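PDB 6VAW: galactose-binding lectin from Arachis hypogaea, which binds D-galactose and galactose-containing sugars as a homotetrameric legume lectin that carries calcium and manganese ions. Local coordinates for residues K112-T124 with D136-V148. Numbering follows the deposited sequence.
Sequences KGAGHFVGVEFDT and DHVGIDVNSVDSV. With MN (manganese (II) ion), chain F; CA (calcium ion), chain G.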
loop_
_atom_site.group_PDB
_atom_site.type_symbol
_atom_site.label_atom_id
_atom_site.label_comp_id
_atom_site.label_asym_id
_atom_site.label_seq_id
_atom_site.Cartn_x
_atom_site.Cartn_y
_atom_site.Cartn_z
ATOM N N LYS A 112 -19.225 35.783 10.922
ATOM C CA LYS A 112 -19.596 35.440 12.304
ATOM C C LYS A 112 -18.874 34.158 12.822
ATOM O O LYS A 112 -19.053 33.788 13.992
ATOM C CB LYS A 112 -21.122 35.266 12.431
ATOM C CG LYS A 112 -21.896 36.527 12.026
ATOM C CD LYS A 112 -23.332 36.571 12.581
ATOM C CE LYS A 112 -24.380 35.731 11.853
ATOM N NZ LYS A 112 -24.456 36.023 10.392
ATOM N N GLY A 113 -18.071 33.537 11.956
ATOM C CA GLY A 113 -17.251 32.360 12.244
ATOM C C GLY A 113 -17.940 31.019 12.123
ATOM O O GLY A 113 -17.369 30.004 12.530
ATOM N N ALA A 114 -19.144 31.000 11.520
ATOM C CA ALA A 114 -19.945 29.790 11.330
ATOM C C ALA A 114 -19.800 29.235 9.924
ATOM O O ALA A 114 -19.675 29.984 8.953
ATOM C CB ALA A 114 -21.412 30.091 11.614
ATOM N N GLY A 115 -19.825 27.912 9.825
ATOM C CA GLY A 115 -19.733 27.205 8.557
ATOM C C GLY A 115 -20.193 25.774 8.723
ATOM O O GLY A 115 -20.640 25.394 9.806
ATOM N N HIS A 116 -20.108 24.983 7.657
ATOM C CA HIS A 116 -20.485 23.582 7.706
ATOM C C HIS A 116 -19.219 22.761 7.431
ATOM O O HIS A 116 -18.848 22.560 6.273
ATOM C CB HIS A 116 -21.612 23.274 6.711
ATOM C CG HIS A 116 -22.280 21.954 6.939
ATOM N ND1 HIS A 116 -23.285 21.504 6.097
ATOM C CD2 HIS A 116 -22.092 21.042 7.923
ATOM C CE1 HIS A 116 -23.653 20.328 6.574
ATOM N NE2 HIS A 116 -22.977 20.012 7.677
ATOM N N PHE A 117 -18.515 22.358 8.508
ATOM C CA PHE A 117 -17.245 21.650 8.397
ATOM C C PHE A 117 -16.814 21.109 9.751
ATOM O O PHE A 117 -17.297 21.557 10.785
ATOM C CB PHE A 117 -16.126 22.598 7.841
ATOM C CG PHE A 117 -15.797 23.747 8.775
ATOM C CD1 PHE A 117 -16.568 24.910 8.775
ATOM C CD2 PHE A 117 -14.736 23.656 9.674
ATOM C CE1 PHE A 117 -16.307 25.950 9.688
ATOM C CE2 PHE A 117 -14.462 24.702 10.569
ATOM C CZ PHE A 117 -15.255 25.840 10.575
ATOM N N VAL A 118 -15.838 20.214 9.724
ATOM C CA VAL A 118 -15.149 19.670 10.895
ATOM C C VAL A 118 -13.696 19.833 10.544
ATOM O O VAL A 118 -13.313 19.502 9.425
ATOM C CB VAL A 118 -15.551 18.209 11.283
ATOM C CG1 VAL A 118 -14.611 17.637 12.365
ATOM C CG2 VAL A 118 -17.004 18.158 11.765
ATOM N N GLY A 119 -12.906 20.397 11.444
ATOM C CA GLY A 119 -11.503 20.578 11.096
ATOM C C GLY A 119 -10.516 20.665 12.228
ATOM O O GLY A 119 -10.893 20.727 13.391
ATOM N N VAL A 120 -9.239 20.677 11.863
ATOM C CA VAL A 120 -8.112 20.821 12.778
ATOM C C VAL A 120 -7.345 22.043 12.284
ATOM O O VAL A 120 -6.787 21.987 11.201
ATOM C CB VAL A 120 -7.213 19.543 12.840
ATOM C CG1 VAL A 120 -6.055 19.729 13.811
ATOM C CG2 VAL A 120 -8.018 18.272 13.168
ATOM N N GLU A 121 -7.354 23.137 13.057
ATOM C CA GLU A 121 -6.703 24.399 12.680
ATOM C C GLU A 121 -5.343 24.563 13.336
ATOM O O GLU A 121 -5.132 24.160 14.483
ATOM C CB GLU A 121 -7.571 25.624 13.011
ATOM C CG GLU A 121 -7.931 25.691 14.489
ATOM C CD GLU A 121 -8.551 27.016 14.853
ATOM O OE1 GLU A 121 -9.649 27.295 14.338
ATOM O OE2 GLU A 121 -7.976 27.751 15.683
ATOM N N PHE A 122 -4.432 25.183 12.579
ATOM C CA PHE A 122 -3.077 25.552 12.996
ATOM C C PHE A 122 -3.080 27.063 12.874
ATOM O O PHE A 122 -2.773 27.610 11.826
ATOM C CB PHE A 122 -2.046 24.847 12.096
ATOM C CG PHE A 122 -2.236 23.349 12.138
ATOM C CD1 PHE A 122 -1.587 22.579 13.090
ATOM C CD2 PHE A 122 -3.114 22.716 11.261
ATOM C CE1 PHE A 122 -1.796 21.191 13.158
ATOM C CE2 PHE A 122 -3.322 21.332 11.326
ATOM C CZ PHE A 122 -2.673 20.583 12.282
ATOM N N ASP A 123 -3.590 27.705 13.914
ATOM C CA ASP A 123 -3.925 29.112 13.988
ATOM C C ASP A 123 -2.783 29.975 14.513
ATOM O O ASP A 123 -2.294 29.761 15.621
ATOM C CB ASP A 123 -5.160 29.239 14.878
ATOM C CG ASP A 123 -5.887 30.538 14.711
ATOM O OD1 ASP A 123 -5.342 31.447 14.031
ATOM O OD2 ASP A 123 -7.010 30.648 15.209
ATOM N N THR A 124 -2.357 30.961 13.686
ATOM C CA THR A 124 -1.201 31.805 14.000
ATOM C C THR A 124 -1.561 33.266 14.350
ATOM O O THR A 124 -0.650 34.093 14.493
ATOM C CB THR A 124 -0.187 31.751 12.849
ATOM O OG1 THR A 124 -0.716 32.401 11.700
ATOM C CG2 THR A 124 0.223 30.328 12.492
ATOM N N ASP A 136 -0.354 31.206 19.537
ATOM C CA ASP A 136 -0.542 30.242 18.441
ATOM C C ASP A 136 -1.138 28.962 19.042
ATOM O O ASP A 136 -0.845 28.631 20.204
ATOM C CB ASP A 136 0.784 29.916 17.724
ATOM C CG ASP A 136 1.432 31.089 16.997
ATOM O OD1 ASP A 136 0.781 32.155 16.885
ATOM O OD2 ASP A 136 2.590 30.933 16.537
ATOM N N HIS A 137 -2.017 28.286 18.299
ATOM C CA HIS A 137 -2.682 27.118 18.851
ATOM C C HIS A 137 -3.153 26.165 17.774
ATOM O O HIS A 137 -3.336 26.551 16.615
ATOM C CB HIS A 137 -3.902 27.558 19.699
ATOM C CG HIS A 137 -4.856 28.460 18.971
ATOM N ND1 HIS A 137 -4.606 29.831 18.832
ATOM C CD2 HIS A 137 -6.039 28.171 18.384
ATOM C CE1 HIS A 137 -5.631 30.313 18.150
ATOM N NE2 HIS A 137 -6.519 29.356 17.859
ATOM N N VAL A 138 -3.395 24.932 18.200
ATOM C CA VAL A 138 -4.024 23.897 17.391
ATOM C C VAL A 138 -5.422 23.784 17.963
ATOM O O VAL A 138 -5.581 23.749 19.180
ATOM C CB VAL A 138 -3.265 22.549 17.352
ATOM C CG1 VAL A 138 -3.977 21.544 16.444
ATOM C CG2 VAL A 138 -1.818 22.736 16.900
ATOM N N GLY A 139 -6.418 23.774 17.103
ATOM C CA GLY A 139 -7.795 23.702 17.561
ATOM C C GLY A 139 -8.610 22.668 16.830
ATOM O O GLY A 139 -8.286 22.299 15.710
ATOM N N ILE A 140 -9.651 22.176 17.488
ATOM C CA ILE A 140 -10.588 21.240 16.882
ATOM C C ILE A 140 -11.861 22.050 16.719
ATOM O O ILE A 140 -12.366 22.611 17.688
ATOM C CB ILE A 140 -10.747 19.894 17.611
ATOM C CG1 ILE A 140 -9.434 19.045 17.464
ATOM C CG2 ILE A 140 -11.974 19.140 17.081
ATOM C CD1 ILE A 140 -9.410 17.696 18.225
ATOM N N ASP A 141 -12.342 22.131 15.481
ATOM C CA ASP A 141 -13.476 22.973 15.065
ATOM C C ASP A 141 -14.641 22.177 14.581
ATOM O O ASP A 141 -14.489 21.323 13.731
ATOM C CB ASP A 141 -13.055 23.887 13.923
ATOM C CG ASP A 141 -12.021 24.921 14.286
ATOM O OD1 ASP A 141 -11.731 25.068 15.491
ATOM O OD2 ASP A 141 -11.564 25.636 13.379
ATOM N N VAL A 142 -15.806 22.559 15.029
ATOM C CA VAL A 142 -17.048 21.905 14.652
ATOM C C VAL A 142 -18.044 22.997 14.254
ATOM O O VAL A 142 -18.671 23.625 15.114
ATOM C CB VAL A 142 -17.616 20.948 15.755
ATOM C CG1 VAL A 142 -18.892 20.260 15.273
ATOM C CG2 VAL A 142 -16.576 19.898 16.178
ATOM N N ASN A 143 -18.143 23.236 12.924
ATOM C CA ASN A 143 -19.040 24.214 12.302
ATOM C C ASN A 143 -18.740 25.660 12.740
ATOM O O ASN A 143 -19.572 26.550 12.543
ATOM C CB ASN A 143 -20.517 23.863 12.579
ATOM C CG ASN A 143 -20.955 22.561 11.943
ATOM O OD1 ASN A 143 -20.509 22.172 10.865
ATOM N ND2 ASN A 143 -21.843 21.855 12.608
ATOM N N SER A 144 -17.551 25.898 13.308
ATOM C CA SER A 144 -17.163 27.217 13.781
ATOM C C SER A 144 -15.658 27.323 13.975
ATOM O O SER A 144 -15.016 26.355 14.394
ATOM C CB SER A 144 -17.868 27.539 15.105
ATOM O OG SER A 144 -17.521 28.826 15.600
ATOM N N VAL A 145 -15.112 28.521 13.717
ATOM C CA VAL A 145 -13.707 28.829 13.982
ATOM C C VAL A 145 -13.566 29.298 15.452
ATOM O O VAL A 145 -12.479 29.684 15.881
ATOM C CB VAL A 145 -13.035 29.804 12.961
ATOM C CG1 VAL A 145 -12.873 29.136 11.595
ATOM C CG2 VAL A 145 -13.795 31.114 12.845
ATOM N N ASP A 146 -14.678 29.239 16.232
ATOM C CA ASP A 146 -14.660 29.375 17.691
ATOM C C ASP A 146 -14.521 27.914 18.157
ATOM O O ASP A 146 -15.513 27.194 18.279
ATOM C CB ASP A 146 -15.910 30.079 18.250
ATOM C CG ASP A 146 -15.841 30.396 19.750
ATOM O OD1 ASP A 146 -15.107 29.688 20.483
ATOM O OD2 ASP A 146 -16.517 31.358 20.188
ATOM N N SER A 147 -13.280 27.455 18.276
ATOM C CA SER A 147 -12.982 26.043 18.525
ATOM C C SER A 147 -13.663 25.424 19.748
ATOM O O SER A 147 -13.830 26.043 20.802
ATOM C CB SER A 147 -11.481 25.826 18.642
ATOM O OG SER A 147 -10.793 26.383 17.543
ATOM N N VAL A 148 -14.026 24.151 19.580
ATOM C CA VAL A 148 -14.587 23.337 20.671
ATOM C C VAL A 148 -13.467 23.175 21.717
ATOM O O VAL A 148 -13.733 23.222 22.912
ATOM C CB VAL A 148 -15.129 21.988 20.126
ATOM C CG1 VAL A 148 -15.460 21.015 21.247
ATOM C CG2 VAL A 148 -16.347 22.214 19.225
HETATM MN MN MN F . -8.163 29.647 16.610
HETATM CA CA CA G . -7.098 33.115 14.513
HETATM O O HOH W 1 -19.084 31.009 15.251
HETATM O O HOH W 2 -10.032 29.880 14.987
HETATM O O HOH W 3 -9.499 28.702 18.186
HETATM O O HOH W 4 -6.261 33.374 12.388
HETATM O O HOH W 5 -9.171 32.249 13.663
#
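Glu121, Asp123 and His137 show how two neighbouring antiparallel strands can build a metal site from side chains that share one face of their sheet. Glu121 OE2 reaches manganese at 2.1 Å, and Asp123 OD2 and His137 NE2 bind the same ion. With chi1 at 58°, CG of Glu121 sits between its backbone N and carbonyl carbon, which carries the carboxylate across Gly139 towards the partner strand. The His137 ring receives Asp123 CB over one face, 3.6 Å from its centroid, and ND1 hydrogen-bonds to Thr135 O, so the ring is held at both nitrogens. The other oxygen of the glutamate, Glu121 OE1, lies only 2.7 Å from Asp141 OD2, the two carboxylates nearly perpendicular; one of them probably holds a proton. Ser147 OG donates to Asp141 OD1 and accepts from a manganese-bound water. This is the paired metal site of the legume lectin jelly roll: Asp123, its side chain about 7 Å from the bound galactoside, also grips calcium with both oxygens, and Asp132 bridges the ions. On the other face, Val138 packs CG1 on Val120 CG1 (3.8 Å) and CG2 on Phe122; Val138 meets strand 185-191, the other two strand 173-179. The corner stays well packed, Asn143 CA over the Phe117 ring and Asn143 OD1 accepting from Phe117 N at 3.1 Å. Looser are exposed His116, Ala114 and Lys112, where a water links Lys112 O to Ser144 OG.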